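Local atomic coordinates of chlorella virus DNA ligase-adenylate (Chlorella virus, PDB entry 1FVI), a protein that probably seals nicks in duplex DNA as an ATP-dependent DNA ligase, working through a covalent enzyme-adenylate intermediate. Residues A[12-17]-A[184-189]; A[109-114]-A[163-168]; A[244-249]-A[270-275]. The protein carries 1 engineered substitution. All coordinates share one frame; numbering follows the deposited sequence.

In the fold
Contacts 1 and 2 lie in the nucleotidyltransferase domain, and contact 3 lies in the OB domain. Along the chain, 109-114 and 163-168 fall between the two segments of contact 1, and contact 3 follows both. The centres of contacts 1 and 2 are about 18 Å apart. Their strands 184-186 and 162-165 are antiparallel neighbours in one mixed sheet, and each brings a side chain to AMP. Contact 3 is centred about 20 Å from contact 1 and about 31 Å from contact 2. Phe189 leads directly into strand 190-201 of the OB-domain sheet and packs on Lys273, Tyr274 and Phe275, so it lies at the junction of the two domains.

Contact 1: A[12-17]-A[184-189]; sequences ENIEDV and LKMKQF. With AMP (adenosine monophosphate), chain C; SO4 (sulfate ion), chain B.
Gln188 meets the loop residues Glu12 and Ile14 just beyond strand 184-186, the middle of the LLKMK sequence (183-187) known as motif V in DNA ligases. This strand lines the AMP pocket. Gln188 NE2 donates to the backbone Glu12 O at 3.1 Å, with a nearly straight N-H...O angle of 170°. Glu12 O lies close to the plane of the Gln188 amide. The donor, however, stands above the Glu12 carbonyl plane, 64° out of it. A bend at chi2 (-74°) folds the amide back toward the loop. The other end of the amide is held through water 1, which donates to Gln188 OE1 at 2.8 Å. The same water donates to Glu12 O at 3.2 Å and accepts from Ile14 N at 3.1 Å. Glu12 O therefore has two donors, and both ends of the amide are fixed. Gln188 OE1 also rests against Ile14 CB at 3.7 Å.

Beside this polar link, Ile14 CG1 makes a loose apolar contact with Met186 SD at 4.5 Å. Both side chains also touch Leu147 of helix 144-156. Glu151 of that helix accepts from Gln188 N and Phe189 N. In the loop, Asn13 OD1 accepts from Glu15 N in an Asx turn.

Lys185 reaches the nucleotide with an extended chain. Its NZ donates to AMP O1P at 2.7 Å and to sulfate O2 at 2.8 Å. The sulfate, probably from the crystallisation liquor, is also bound by Arg41. The amine thus bridges the AMP phosphate and the sulfate. A strand that presents a lysine to the AMP phosphate is characteristic of motif V in the nucleotidyltransferase fold of ATP-dependent ligases.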
loop_
_atom_site.group_PDB
_atom_site.type_symbol
_atom_site.label_atom_id
_atom_site.label_comp_id
_atom_site.label_asym_id
_atom_site.label_seq_id
_atom_site.Cartn_x
_atom_site.Cartn_y
_atom_site.Cartn_z
ATOM N N GLU A 12 15.520 1.491 10.074
ATOM C CA GLU A 12 16.666 0.916 9.382
ATOM C C GLU A 12 16.953 -0.473 9.935
ATOM O O GLU A 12 17.194 -1.416 9.180
ATOM C CB GLU A 12 17.901 1.821 9.517
ATOM C CG GLU A 12 17.793 3.170 8.783
ATOM C CD GLU A 12 17.558 4.379 9.703
ATOM O OE1 GLU A 12 18.090 5.468 9.382
ATOM O OE2 GLU A 12 16.841 4.252 10.729
ATOM N N ASN A 13 16.924 -0.603 11.255
ATOM C CA ASN A 13 17.166 -1.893 11.893
ATOM C C ASN A 13 15.823 -2.459 12.369
ATOM O O ASN A 13 15.172 -1.900 13.267
ATOM C CB ASN A 13 18.152 -1.724 13.065
ATOM C CG ASN A 13 18.321 -2.996 13.907
ATOM O OD1 ASN A 13 17.929 -4.095 13.502
ATOM N ND2 ASN A 13 18.907 -2.841 15.090
ATOM N N ILE A 14 15.402 -3.554 11.740
ATOM C CA ILE A 14 14.145 -4.200 12.094
ATOM C C ILE A 14 14.098 -4.604 13.569
ATOM O O ILE A 14 13.019 -4.699 14.158
ATOM C CB ILE A 14 13.846 -5.435 11.192
ATOM C CG1 ILE A 14 12.367 -5.790 11.292
ATOM C CG2 ILE A 14 14.691 -6.649 11.610
ATOM C CD1 ILE A 14 11.960 -6.924 10.388
ATOM N N GLU A 15 15.261 -4.803 14.183
ATOM C CA GLU A 15 15.282 -5.176 15.585
ATOM C C GLU A 15 14.924 -3.989 16.495
ATOM O O GLU A 15 14.717 -4.168 17.697
ATOM C CB GLU A 15 16.615 -5.809 15.960
ATOM C CG GLU A 15 16.949 -7.031 15.111
ATOM C CD GLU A 15 17.908 -8.008 15.791
ATOM O OE1 GLU A 15 18.351 -7.746 16.938
ATOM O OE2 GLU A 15 18.207 -9.058 15.175
ATOM N N ASP A 16 14.781 -2.802 15.896
ATOM C CA ASP A 16 14.414 -1.591 16.638
ATOM C C ASP A 16 12.917 -1.498 16.926
ATOM O O ASP A 16 12.505 -0.748 17.813
ATOM C CB ASP A 16 14.817 -0.323 15.868
ATOM C CG ASP A 16 16.285 0.067 16.067
ATOM O OD1 ASP A 16 16.872 -0.238 17.129
ATOM O OD2 ASP A 16 16.846 0.718 15.162
ATOM N N VAL A 17 12.113 -2.268 16.190
ATOM C CA VAL A 17 10.652 -2.232 16.324
ATOM C C VAL A 17 10.140 -2.703 17.668
ATOM O O VAL A 17 10.511 -3.770 18.128
ATOM C CB VAL A 17 9.962 -3.057 15.210
ATOM C CG1 VAL A 17 8.458 -3.078 15.401
ATOM C CG2 VAL A 17 10.266 -2.460 13.852
ATOM N N LEU A 184 6.432 4.910 11.539
ATOM C CA LEU A 184 7.703 4.485 10.963
ATOM C C LEU A 184 7.528 3.828 9.596
ATOM O O LEU A 184 6.563 3.101 9.357
ATOM C CB LEU A 184 8.411 3.480 11.895
ATOM C CG LEU A 184 8.588 3.760 13.398
ATOM C CD1 LEU A 184 9.219 2.536 14.049
ATOM C CD2 LEU A 184 9.433 5.002 13.649
ATOM N N LYS A 185 8.460 4.099 8.689
ATOM C CA LYS A 185 8.410 3.482 7.374
ATOM C C LYS A 185 9.497 2.415 7.254
ATOM O O LYS A 185 10.643 2.596 7.691
ATOM C CB LYS A 185 8.437 4.509 6.225
ATOM C CG LYS A 185 9.455 5.602 6.279
ATOM C CD LYS A 185 9.130 6.640 5.215
ATOM C CE LYS A 185 10.280 7.587 4.973
ATOM N NZ LYS A 185 10.027 8.471 3.802
ATOM N N MET A 186 9.091 1.276 6.708
ATOM C CA MET A 186 9.969 0.137 6.573
ATOM C C MET A 186 10.018 -0.477 5.185
ATOM O O MET A 186 9.004 -0.811 4.599
ATOM C CB MET A 186 9.554 -0.934 7.581
ATOM C CG MET A 186 10.266 -2.255 7.395
ATOM S SD MET A 186 9.717 -3.511 8.518
ATOM C CE MET A 186 8.587 -4.307 7.533
ATOM N N LYS A 187 11.227 -0.588 4.666
ATOM C CA LYS A 187 11.475 -1.199 3.372
ATOM C C LYS A 187 12.708 -2.068 3.626
ATOM O O LYS A 187 13.841 -1.660 3.409
ATOM C CB LYS A 187 11.699 -0.122 2.299
ATOM C CG LYS A 187 10.424 0.675 1.967
ATOM C CD LYS A 187 10.711 1.942 1.178
ATOM C CE LYS A 187 11.201 1.649 -0.222
ATOM N NZ LYS A 187 11.517 2.904 -0.969
ATOM N N GLN A 188 12.457 -3.236 4.205
ATOM C CA GLN A 188 13.515 -4.159 4.556
ATOM C C GLN A 188 13.901 -5.135 3.451
ATOM O O GLN A 188 14.974 -5.724 3.516
ATOM C CB GLN A 188 13.147 -4.913 5.835
ATOM C CG GLN A 188 13.066 -4.035 7.086
ATOM C CD GLN A 188 14.429 -3.599 7.619
ATOM O OE1 GLN A 188 15.281 -4.427 7.930
ATOM N NE2 GLN A 188 14.622 -2.300 7.756
ATOM N N PHE A 189 13.047 -5.297 2.438
ATOM C CA PHE A 189 13.353 -6.214 1.336
ATOM C C PHE A 189 14.335 -5.581 0.364
ATOM O O PHE A 189 14.333 -4.362 0.173
ATOM C CB PHE A 189 12.096 -6.697 0.600
ATOM C CG PHE A 189 11.373 -7.814 1.294
ATOM C CD1 PHE A 189 11.306 -7.862 2.679
ATOM C CD2 PHE A 189 10.693 -8.778 0.561
ATOM C CE1 PHE A 189 10.565 -8.848 3.324
ATOM C CE2 PHE A 189 9.939 -9.785 1.205
ATOM C CZ PHE A 189 9.876 -9.814 2.581
HETATM P P AMP C . 8.098 6.450 1.265
HETATM O O1P AMP C . 9.445 6.793 1.718
HETATM O O3P AMP C . 8.065 7.265 -0.094
HETATM O "O5'" AMP C . 7.071 7.176 2.093
HETATM C "C5'" AMP C . 5.611 7.117 1.709
HETATM C "C4'" AMP C . 4.842 8.353 2.118
HETATM O "O4'" AMP C . 3.459 7.992 2.081
HETATM C "C3'" AMP C . 5.139 8.828 3.560
HETATM O "O3'" AMP C . 5.178 10.246 3.717
HETATM C "C2'" AMP C . 3.990 8.324 4.364
HETATM O "O2'" AMP C . 3.716 9.212 5.441
HETATM C "C1'" AMP C . 2.852 8.150 3.341
HETATM N N9 AMP C . 2.077 6.958 3.626
HETATM C C8 AMP C . 1.774 5.989 2.695
HETATM N N7 AMP C . 1.071 5.037 3.239
HETATM C C5 AMP C . 0.888 5.362 4.575
HETATM C C6 AMP C . 0.228 4.733 5.641
HETATM N N6 AMP C . -0.416 3.549 5.507
HETATM N N1 AMP C . 0.267 5.369 6.826
HETATM C C2 AMP C . 0.896 6.516 6.948
HETATM N N3 AMP C . 1.561 7.224 6.031
HETATM C C4 AMP C . 1.540 6.604 4.815
HETATM S S SO4 B . 8.384 11.579 3.122
HETATM O O1 SO4 B . 8.577 12.982 3.471
HETATM O O2 SO4 B . 8.460 10.714 4.348
HETATM O O3 SO4 B . 9.432 11.075 2.095
HETATM O O4 SO4 B . 7.033 11.404 2.432
HETATM O O HOH W 1 17.458 -4.542 9.705
#

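Contact 2: A[109-114]-A[163-168]; sequences IDRVED and MIRKPD. With AMP (adenosine monophosphate), chain C.
Ile109 N donates to Pro167 O at 2.9 Å, a nearly straight backbone bond (167°). The bond ties the first turn of helix 108-121 to the turn after strand 162-165, the strand of ligase motif IV in the nucleotidyltransferase fold. Ile109 CG1 presses on the same oxygen at 3.1 Å, a tight approach. Its CG2 branch packs on the Pro167 ring, reaching CB at 4.1 Å.

Deeper in, two arginines cross at about a right angle. Arg165 NH1 comes to the edge of the Arg111 guanidinium, 3.5 Å from NH2, with the two planes 37° apart. The pair gathers round an anion: Asp98 OD2 of strand 92-99 forms salt bridges with both nitrogens. Water 2 accepts from Arg111 NH2 at 2.7 Å and from Arg165 NH1 at 3.0 Å. A bend at chi3 (-54°) turns the Arg111 head, whose NH1 is held by the carbonyls of Lys106 and Gly169.

Two residues before Arg165 on the strand, Met163 enters the AMP pocket. Its CG lies over the face of the adenine, 3.4 Å from AMP C6, and its CE is 3.6 Å from AMP N3.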
loop_
_atom_site.group_PDB
_atom_site.type_symbol
_atom_site.label_atom_id
_atom_site.label_comp_id
_atom_site.label_asym_id
_atom_site.label_seq_id
_atom_site.Cartn_x
_atom_site.Cartn_y
_atom_site.Cartn_z
ATOM N N ILE A 109 -4.957 3.553 18.129
ATOM C CA ILE A 109 -5.940 2.470 18.044
ATOM C C ILE A 109 -7.361 3.011 18.183
ATOM O O ILE A 109 -8.300 2.482 17.584
ATOM C CB ILE A 109 -5.795 1.422 19.183
ATOM C CG1 ILE A 109 -5.260 2.066 20.465
ATOM C CG2 ILE A 109 -5.045 0.211 18.721
ATOM C CD1 ILE A 109 -5.419 1.183 21.679
ATOM N N ASP A 110 -7.509 4.021 19.039
ATOM C CA ASP A 110 -8.795 4.635 19.316
ATOM C C ASP A 110 -9.328 5.473 18.161
ATOM O O ASP A 110 -10.533 5.479 17.890
ATOM C CB ASP A 110 -8.689 5.450 20.601
ATOM C CG ASP A 110 -8.483 4.570 21.828
ATOM O OD1 ASP A 110 -8.879 3.389 21.778
ATOM O OD2 ASP A 110 -7.933 5.045 22.839
ATOM N N ARG A 111 -8.439 6.203 17.494
ATOM C CA ARG A 111 -8.841 7.005 16.339
ATOM C C ARG A 111 -9.272 6.041 15.226
ATOM O O ARG A 111 -10.195 6.326 14.484
ATOM C CB ARG A 111 -7.692 7.912 15.869
ATOM C CG ARG A 111 -7.179 8.876 16.957
ATOM C CD ARG A 111 -6.322 10.012 16.404
ATOM N NE ARG A 111 -5.200 9.559 15.588
ATOM C CZ ARG A 111 -3.998 9.230 16.056
ATOM N NH1 ARG A 111 -3.735 9.301 17.353
ATOM N NH2 ARG A 111 -3.056 8.812 15.222
ATOM N N VAL A 112 -8.600 4.896 15.126
ATOM C CA VAL A 112 -8.939 3.895 14.125
ATOM C C VAL A 112 -10.344 3.368 14.409
ATOM O O VAL A 112 -11.129 3.158 13.482
ATOM C CB VAL A 112 -7.932 2.724 14.125
ATOM C CG1 VAL A 112 -8.439 1.582 13.245
ATOM C CG2 VAL A 112 -6.584 3.203 13.627
ATOM N N GLU A 113 -10.658 3.179 15.690
ATOM C CA GLU A 113 -11.976 2.709 16.099
ATOM C C GLU A 113 -13.041 3.753 15.765
ATOM O O GLU A 113 -14.181 3.409 15.464
ATOM C CB GLU A 113 -11.982 2.410 17.589
ATOM C CG GLU A 113 -13.256 1.758 18.074
ATOM C CD GLU A 113 -13.507 0.404 17.447
ATOM O OE1 GLU A 113 -14.699 0.043 17.328
ATOM O OE2 GLU A 113 -12.529 -0.301 17.087
ATOM N N ASP A 114 -12.667 5.029 15.838
ATOM C CA ASP A 114 -13.577 6.113 15.474
ATOM C C ASP A 114 -13.936 5.978 13.980
ATOM O O ASP A 114 -15.105 6.099 13.592
ATOM C CB ASP A 114 -12.921 7.484 15.692
ATOM C CG ASP A 114 -12.955 7.943 17.140
ATOM O OD1 ASP A 114 -13.717 7.385 17.963
ATOM O OD2 ASP A 114 -12.213 8.892 17.452
ATOM N N MET A 163 4.155 0.521 6.829
ATOM C CA MET A 163 4.095 1.642 7.766
ATOM C C MET A 163 3.765 1.071 9.144
ATOM O O MET A 163 2.778 0.357 9.301
ATOM C CB MET A 163 3.042 2.668 7.330
ATOM C CG MET A 163 3.298 3.249 5.940
ATOM S SD MET A 163 4.880 4.079 5.741
ATOM C CE MET A 163 4.664 5.537 6.803
ATOM N N ILE A 164 4.611 1.393 10.122
ATOM C CA ILE A 164 4.495 0.924 11.510
ATOM C C ILE A 164 4.054 2.006 12.525
ATOM O O ILE A 164 4.584 3.126 12.543
ATOM C CB ILE A 164 5.854 0.352 11.990
ATOM C CG1 ILE A 164 6.339 -0.727 11.016
ATOM C CG2 ILE A 164 5.713 -0.242 13.382
ATOM C CD1 ILE A 164 7.811 -1.035 11.115
ATOM N N ARG A 165 3.121 1.637 13.400
ATOM C CA ARG A 165 2.627 2.554 14.421
ATOM C C ARG A 165 2.432 1.904 15.783
ATOM O O ARG A 165 1.964 0.759 15.887
ATOM C CB ARG A 165 1.276 3.153 14.009
ATOM C CG ARG A 165 1.259 3.951 12.721
ATOM C CD ARG A 165 0.333 5.143 12.860
ATOM N NE ARG A 165 -0.288 5.535 11.598
ATOM C CZ ARG A 165 -1.062 6.614 11.445
ATOM N NH1 ARG A 165 -1.302 7.432 12.466
ATOM N NH2 ARG A 165 -1.673 6.833 10.290
ATOM N N LYS A 166 2.792 2.633 16.840
ATOM C CA LYS A 166 2.535 2.127 18.186
ATOM C C LYS A 166 1.033 2.427 18.422
ATOM O O LYS A 166 0.491 3.407 17.902
ATOM C CB LYS A 166 3.461 2.773 19.235
ATOM C CG LYS A 166 3.227 4.222 19.546
ATOM C CD LYS A 166 4.364 4.723 20.435
ATOM C CE LYS A 166 4.017 6.033 21.140
ATOM N NZ LYS A 166 5.183 6.643 21.870
ATOM N N PRO A 167 0.326 1.514 19.099
ATOM C CA PRO A 167 -1.102 1.606 19.410
ATOM C C PRO A 167 -1.524 2.886 20.109
ATOM O O PRO A 167 -2.564 3.464 19.799
ATOM C CB PRO A 167 -1.318 0.409 20.321
ATOM C CG PRO A 167 -0.316 -0.564 19.847
ATOM C CD PRO A 167 0.897 0.273 19.646
ATOM N N ASP A 168 -0.706 3.315 21.061
ATOM C CA ASP A 168 -0.981 4.503 21.853
ATOM C C ASP A 168 -0.498 5.815 21.254
ATOM O O ASP A 168 -0.648 6.869 21.871
ATOM C CB ASP A 168 -0.423 4.330 23.272
ATOM C CG ASP A 168 1.079 4.122 23.291
ATOM O OD1 ASP A 168 1.585 3.335 22.457
ATOM O OD2 ASP A 168 1.754 4.739 24.149
HETATM P P AMP C . 8.098 6.450 1.265
HETATM O O1P AMP C . 9.445 6.793 1.718
HETATM O O3P AMP C . 8.065 7.265 -0.094
HETATM O "O5'" AMP C . 7.071 7.176 2.093
HETATM C "C5'" AMP C . 5.611 7.117 1.709
HETATM C "C4'" AMP C . 4.842 8.353 2.118
HETATM O "O4'" AMP C . 3.459 7.992 2.081
HETATM C "C3'" AMP C . 5.139 8.828 3.560
HETATM O "O3'" AMP C . 5.178 10.246 3.717
HETATM C "C2'" AMP C . 3.990 8.324 4.364
HETATM O "O2'" AMP C . 3.716 9.212 5.441
HETATM C "C1'" AMP C . 2.852 8.150 3.341
HETATM N N9 AMP C . 2.077 6.958 3.626
HETATM C C8 AMP C . 1.774 5.989 2.695
HETATM N N7 AMP C . 1.071 5.037 3.239
HETATM C C5 AMP C . 0.888 5.362 4.575
HETATM C C6 AMP C . 0.228 4.733 5.641
HETATM N N6 AMP C . -0.416 3.549 5.507
HETATM N N1 AMP C . 0.267 5.369 6.826
HETATM C C2 AMP C . 0.896 6.516 6.948
HETATM N N3 AMP C . 1.561 7.224 6.031
HETATM C C4 AMP C . 1.540 6.604 4.815
HETATM O O HOH W 2 -0.543 7.839 15.359
#

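Contact 3: A[244-249]-A[270-275]; sequences FSIGTG and VKFKYF
Phe244 and Phe272 both place CG between the backbone N and the carbonyl carbon, with chi1 at 67° and 70°. This sends the two rings toward each other from opposite directions inside the OB-fold domain. Phe272 CE1 arrives at the edge of the Phe244 ring, near its plane, 3.5 Å from CZ. The ring planes are inclined at 51° and the centroids are 5.5 Å apart, so the pair is oblique.

Strands 244-246 and 269-275 are not neighbours in the sheet: 232-237 and 190-201 lie between them. The contact is therefore made by side chains across the interior of the curved sheet. Strand 286-291 adds to this core, with Pro286 on Phe244 and Phe288 on Ile246. Just past strand 244-246, Thr248 bonds through its backbone to Phe288 of strand 286-291. The two edge strands of the sheet thus come close, consistent with a closed OB barrel. Tyr239 packs edge-to-face with Phe272 and also touches Phe244.

Ile246 fills in beside the aromatic pair. Its side chain crosses that of Phe272 at about a right angle. The CD1 methyl ends at the base of the ring, 3.7 Å from Phe272 CB and 3.8 Å from Phe272 CG.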
loop_
_atom_site.group_PDB
_atom_site.type_symbol
_atom_site.label_atom_id
_atom_site.label_comp_id
_atom_site.label_asym_id
_atom_site.label_seq_id
_atom_site.Cartn_x
_atom_site.Cartn_y
_atom_site.Cartn_z
ATOM N N PHE A 244 15.211 -20.869 -8.252
ATOM C CA PHE A 244 14.073 -20.883 -7.334
ATOM C C PHE A 244 12.864 -20.289 -8.048
ATOM O O PHE A 244 13.002 -19.608 -9.070
ATOM C CB PHE A 244 14.380 -20.078 -6.072
ATOM C CG PHE A 244 14.540 -18.614 -6.319
ATOM C CD1 PHE A 244 13.521 -17.719 -5.961
ATOM C CD2 PHE A 244 15.687 -18.128 -6.943
ATOM C CE1 PHE A 244 13.639 -16.363 -6.225
ATOM C CE2 PHE A 244 15.819 -16.766 -7.214
ATOM C CZ PHE A 244 14.793 -15.880 -6.855
ATOM N N SER A 245 11.674 -20.541 -7.522
ATOM C CA SER A 245 10.496 -19.998 -8.166
ATOM C C SER A 245 9.910 -18.793 -7.459
ATOM O O SER A 245 10.180 -18.549 -6.277
ATOM C CB SER A 245 9.418 -21.069 -8.345
ATOM O OG SER A 245 9.111 -21.690 -7.121
ATOM N N ILE A 246 9.156 -18.012 -8.228
ATOM C CA ILE A 246 8.466 -16.852 -7.716
ATOM C C ILE A 246 7.009 -17.064 -8.086
ATOM O O ILE A 246 6.658 -17.106 -9.265
ATOM C CB ILE A 246 8.994 -15.530 -8.322
ATOM C CG1 ILE A 246 10.498 -15.380 -8.033
ATOM C CG2 ILE A 246 8.220 -14.347 -7.732
ATOM C CD1 ILE A 246 11.109 -14.043 -8.460
ATOM N N GLY A 247 6.173 -17.234 -7.068
ATOM C CA GLY A 247 4.757 -17.452 -7.292
ATOM C C GLY A 247 3.853 -16.327 -6.807
ATOM O O GLY A 247 2.635 -16.463 -6.867
ATOM N N THR A 248 4.425 -15.246 -6.276
ATOM C CA THR A 248 3.612 -14.108 -5.820
ATOM C C THR A 248 4.090 -12.793 -6.431
ATOM O O THR A 248 5.247 -12.669 -6.835
ATOM C CB THR A 248 3.601 -13.940 -4.266
ATOM O OG1 THR A 248 4.905 -13.553 -3.795
ATOM C CG2 THR A 248 3.180 -15.233 -3.597
ATOM N N GLY A 249 3.186 -11.818 -6.494
ATOM C CA GLY A 249 3.530 -10.519 -7.025
ATOM C C GLY A 249 2.863 -10.185 -8.332
ATOM O O GLY A 249 3.007 -9.078 -8.830
ATOM N N VAL A 270 13.642 -10.401 -14.790
ATOM C CA VAL A 270 12.566 -9.854 -13.960
ATOM C C VAL A 270 13.121 -9.198 -12.685
ATOM O O VAL A 270 14.166 -9.611 -12.166
ATOM C CB VAL A 270 11.506 -10.941 -13.556
ATOM C CG1 VAL A 270 10.856 -11.538 -14.787
ATOM C CG2 VAL A 270 12.131 -12.037 -12.708
ATOM N N LYS A 271 12.474 -8.115 -12.254
ATOM C CA LYS A 271 12.843 -7.416 -11.018
ATOM C C LYS A 271 12.016 -8.052 -9.890
ATOM O O LYS A 271 10.814 -8.273 -10.051
ATOM C CB LYS A 271 12.500 -5.919 -11.103
ATOM C CG LYS A 271 13.018 -5.211 -12.351
ATOM C CD LYS A 271 12.946 -3.682 -12.222
ATOM C CE LYS A 271 11.524 -3.159 -12.062
ATOM N NZ LYS A 271 10.695 -3.342 -13.291
ATOM N N PHE A 272 12.654 -8.373 -8.769
ATOM C CA PHE A 272 11.946 -8.962 -7.627
ATOM C C PHE A 272 12.562 -8.476 -6.332
ATOM O O PHE A 272 13.591 -7.809 -6.341
ATOM C CB PHE A 272 11.942 -10.510 -7.675
ATOM C CG PHE A 272 13.295 -11.163 -7.410
ATOM C CD1 PHE A 272 13.523 -11.854 -6.214
ATOM C CD2 PHE A 272 14.327 -11.098 -8.355
ATOM C CE1 PHE A 272 14.754 -12.471 -5.956
ATOM C CE2 PHE A 272 15.558 -11.710 -8.107
ATOM C CZ PHE A 272 15.773 -12.399 -6.903
ATOM N N LYS A 273 11.890 -8.757 -5.227
ATOM C CA LYS A 273 12.380 -8.386 -3.907
ATOM C C LYS A 273 12.359 -9.643 -3.064
ATOM O O LYS A 273 11.648 -10.602 -3.383
ATOM C CB LYS A 273 11.486 -7.311 -3.250
ATOM C CG LYS A 273 11.723 -5.878 -3.747
ATOM C CD LYS A 273 10.659 -4.914 -3.240
ATOM C CE LYS A 273 10.845 -3.503 -3.811
ATOM N NZ LYS A 273 12.059 -2.804 -3.285
ATOM N N TYR A 274 13.133 -9.623 -1.983
ATOM C CA TYR A 274 13.216 -10.748 -1.055
ATOM C C TYR A 274 13.919 -10.249 0.197
ATOM O O TYR A 274 14.469 -9.153 0.202
ATOM C CB TYR A 274 14.030 -11.909 -1.672
ATOM C CG TYR A 274 15.485 -11.565 -1.899
ATOM C CD1 TYR A 274 16.470 -12.040 -1.041
ATOM C CD2 TYR A 274 15.864 -10.718 -2.941
ATOM C CE1 TYR A 274 17.787 -11.677 -1.209
ATOM C CE2 TYR A 274 17.171 -10.351 -3.118
ATOM C CZ TYR A 274 18.135 -10.830 -2.251
ATOM O OH TYR A 274 19.453 -10.470 -2.427
ATOM N N PHE A 275 13.883 -11.046 1.261
ATOM C CA PHE A 275 14.573 -10.672 2.487
ATOM C C PHE A 275 15.950 -11.359 2.569
ATOM O O PHE A 275 16.039 -12.579 2.575
ATOM C CB PHE A 275 13.742 -11.010 3.738
ATOM C CG PHE A 275 14.390 -10.551 5.014
ATOM C CD1 PHE A 275 14.695 -9.202 5.200
ATOM C CD2 PHE A 275 14.784 -11.465 5.984
ATOM C CE1 PHE A 275 15.387 -8.766 6.325
ATOM C CE2 PHE A 275 15.485 -11.033 7.123
ATOM C CZ PHE A 275 15.783 -9.682 7.286
#